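Local coordinates for probable thioesterase (Thermus thermophilus, PDB 1Z54), which probably hydrolyses fatty acyl-CoA thioesters, as a hot-dog-fold member of the 4-hydroxybenzoyl-CoA thioesterase family, at residues Val19-Tyr25 against Phe63-Arg68. Residues are numbered along the deposited sequence; the frame is centred on the assembly and turned at random.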
loop_
_atom_site.group_PDB
_atom_site.type_symbol
_atom_site.label_atom_id
_atom_site.label_comp_id
_atom_site.label_asym_id
_atom_site.label_seq_id
_atom_site.Cartn_x
_atom_site.Cartn_y
_atom_site.Cartn_z
ATOM N N VAL A 19 -2.730 -9.652 11.456
ATOM C CA VAL A 19 -2.186 -10.551 10.446
ATOM C C VAL A 19 -1.909 -9.765 9.163
ATOM O O VAL A 19 -2.313 -8.604 9.044
ATOM C CB VAL A 19 -3.164 -11.702 10.146
ATOM C CG1 VAL A 19 -3.387 -12.535 11.407
ATOM C CG2 VAL A 19 -4.484 -11.147 9.632
ATOM N N VAL A 20 -1.199 -10.378 8.218
ATOM C CA VAL A 20 -0.914 -9.700 6.956
ATOM C C VAL A 20 -2.258 -9.504 6.271
ATOM O O VAL A 20 -3.034 -10.453 6.138
ATOM C CB VAL A 20 -0.003 -10.547 6.043
ATOM C CG1 VAL A 20 0.081 -9.913 4.660
ATOM C CG2 VAL A 20 1.391 -10.671 6.666
ATOM N N HIS A 21 -2.541 -8.280 5.842
ATOM C CA HIS A 21 -3.817 -8.008 5.192
ATOM C C HIS A 21 -3.934 -8.806 3.898
ATOM O O HIS A 21 -2.983 -8.899 3.124
ATOM C CB HIS A 21 -3.967 -6.514 4.917
ATOM C CG HIS A 21 -5.347 -6.124 4.492
ATOM N ND1 HIS A 21 -5.701 -5.948 3.171
ATOM C CD2 HIS A 21 -6.467 -5.891 5.217
ATOM C CE1 HIS A 21 -6.978 -5.614 3.102
ATOM N NE2 HIS A 21 -7.466 -5.572 4.329
ATOM N N HIS A 22 -5.110 -9.372 3.659
ATOM C CA HIS A 22 -5.311 -10.194 2.477
ATOM C C HIS A 22 -4.949 -9.547 1.140
ATOM O O HIS A 22 -4.626 -10.260 0.182
ATOM C CB HIS A 22 -6.748 -10.728 2.448
ATOM C CG HIS A 22 -7.792 -9.664 2.334
ATOM N ND1 HIS A 22 -8.333 -9.280 1.126
ATOM C CD2 HIS A 22 -8.403 -8.910 3.278
ATOM C CE1 HIS A 22 -9.236 -8.338 1.332
ATOM N NE2 HIS A 22 -9.298 -8.096 2.629
ATOM N N SER A 23 -4.990 -8.217 1.051
ATOM C CA SER A 23 -4.642 -7.571 -0.220
ATOM C C SER A 23 -3.135 -7.603 -0.447
ATOM O O SER A 23 -2.667 -7.522 -1.580
ATOM C CB SER A 23 -5.131 -6.114 -0.273
ATOM O OG SER A 23 -4.385 -5.259 0.578
ATOM N N VAL A 24 -2.379 -7.739 0.634
ATOM C CA VAL A 24 -0.925 -7.777 0.546
ATOM C C VAL A 24 -0.408 -9.016 -0.188
ATOM O O VAL A 24 0.606 -8.960 -0.882
ATOM C CB VAL A 24 -0.308 -7.695 1.961
ATOM C CG1 VAL A 24 1.195 -7.923 1.914
ATOM C CG2 VAL A 24 -0.596 -6.327 2.551
ATOM N N TYR A 25 -1.121 -10.130 -0.064
ATOM C CA TYR A 25 -0.682 -11.364 -0.707
ATOM C C TYR A 25 -0.432 -11.263 -2.213
ATOM O O TYR A 25 0.512 -11.866 -2.729
ATOM C CB TYR A 25 -1.671 -12.482 -0.387
ATOM C CG TYR A 25 -1.567 -12.960 1.053
ATOM C CD1 TYR A 25 -0.863 -14.123 1.376
ATOM C CD2 TYR A 25 -2.170 -12.244 2.094
ATOM C CE1 TYR A 25 -0.762 -14.566 2.702
ATOM C CE2 TYR A 25 -2.077 -12.677 3.421
ATOM C CZ TYR A 25 -1.376 -13.840 3.716
ATOM O OH TYR A 25 -1.307 -14.280 5.024
ATOM N N PHE A 63 -6.815 -18.311 1.371
ATOM C CA PHE A 63 -6.087 -18.098 2.611
ATOM C C PHE A 63 -6.403 -19.220 3.594
ATOM O O PHE A 63 -7.549 -19.376 4.017
ATOM C CB PHE A 63 -6.481 -16.733 3.188
ATOM C CG PHE A 63 -6.348 -15.598 2.202
ATOM C CD1 PHE A 63 -5.130 -14.944 2.027
ATOM C CD2 PHE A 63 -7.444 -15.194 1.430
ATOM C CE1 PHE A 63 -4.998 -13.900 1.098
ATOM C CE2 PHE A 63 -7.323 -14.152 0.498
ATOM C CZ PHE A 63 -6.097 -13.504 0.333
ATOM N N ARG A 64 -5.380 -19.996 3.947
ATOM C CA ARG A 64 -5.527 -21.131 4.860
ATOM C C ARG A 64 -5.093 -20.810 6.294
ATOM O O ARG A 64 -5.749 -21.215 7.254
ATOM C CB ARG A 64 -4.698 -22.313 4.352
ATOM C CG ARG A 64 -4.913 -22.679 2.883
ATOM C CD ARG A 64 -6.276 -23.308 2.653
ATOM N NE ARG A 64 -6.358 -23.948 1.340
ATOM C CZ ARG A 64 -7.389 -24.683 0.930
ATOM N NH1 ARG A 64 -7.382 -25.229 -0.279
ATOM N NH2 ARG A 64 -8.433 -24.871 1.732
ATOM N N ALA A 65 -3.970 -20.108 6.427
ATOM C CA ALA A 65 -3.433 -19.734 7.732
ATOM C C ALA A 65 -2.755 -18.391 7.547
ATOM O O ALA A 65 -2.196 -18.114 6.488
ATOM C CB ALA A 65 -2.422 -20.789 8.228
ATOM N N PRO A 66 -2.768 -17.550 8.584
ATOM C CA PRO A 66 -2.148 -16.231 8.465
ATOM C C PRO A 66 -0.644 -16.137 8.623
ATOM O O PRO A 66 0.001 -17.016 9.195
ATOM C CB PRO A 66 -2.875 -15.426 9.533
ATOM C CG PRO A 66 -3.013 -16.441 10.635
ATOM C CD PRO A 66 -3.425 -17.712 9.895
ATOM N N ALA A 67 -0.103 -15.047 8.089
ATOM C CA ALA A 67 1.310 -14.738 8.188
ATOM C C ALA A 67 1.311 -13.579 9.181
ATOM O O ALA A 67 0.330 -12.841 9.273
ATOM C CB ALA A 67 1.855 -14.285 6.835
ATOM N N ARG A 68 2.390 -13.419 9.932
ATOM C CA ARG A 68 2.451 -12.341 10.915
ATOM C C ARG A 68 3.767 -11.576 10.900
ATOM O O ARG A 68 4.792 -12.084 10.423
ATOM C CB ARG A 68 2.239 -12.895 12.325
ATOM C CG ARG A 68 0.877 -13.501 12.578
ATOM C CD ARG A 68 0.627 -13.658 14.071
ATOM N NE ARG A 68 -0.721 -14.152 14.345
ATOM C CZ ARG A 68 -1.116 -15.405 14.135
ATOM N NH1 ARG A 68 -0.266 -16.304 13.654
ATOM N NH2 ARG A 68 -2.367 -15.758 14.394
HETATM O O HOH W 1 -3.172 -16.625 4.606
#
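Ala67 O takes the one sound direct hydrogen bond of the contact, from Val20 N (3.1 Å, N-H...O angle 157°), and Val19 CA adds a CA-H...O contact to the same oxygen at 3.6 Å. Beside this bond Val20 CG2 rests on the Ala67 methyl, and Val19 CG1 presses on Pro66 CB at 3.5 Å, tight for two carbons. Tyr25 OH is held more weakly: Ala67 N donates to it over 3.4 Å, and a water lies 3.0 Å from it, also a weak bond. That water donates a shorter bond, 2.6 Å, to Ala65 O, so it links the phenol to a carbonyl two residues before Ala67. With CG anti to the carbonyl carbon (chi1 -73°), the Tyr25 ring extends from helix 24-39 to the loop. Phe63 meets this ring edge-to-face: its CE1 lies over one face, 3.4 Å from Tyr25 CD2, with the planes at 77°. His22 CB touches Phe63 near CZ, while Val56 of the second subunit packs on both residues. Replacing Tyr25 by an alanine is likely to leave the Phe63 edge without its aromatic face, and Ala67 N and the water without the phenol oxygen. In this hot-dog fold, the approach to helix 24-39 is thus joined to the loop between strands 52-63 and 72-82 mainly by apolar and aromatic contact, with one sound backbone hydrogen bond and weaker links through Tyr25 OH.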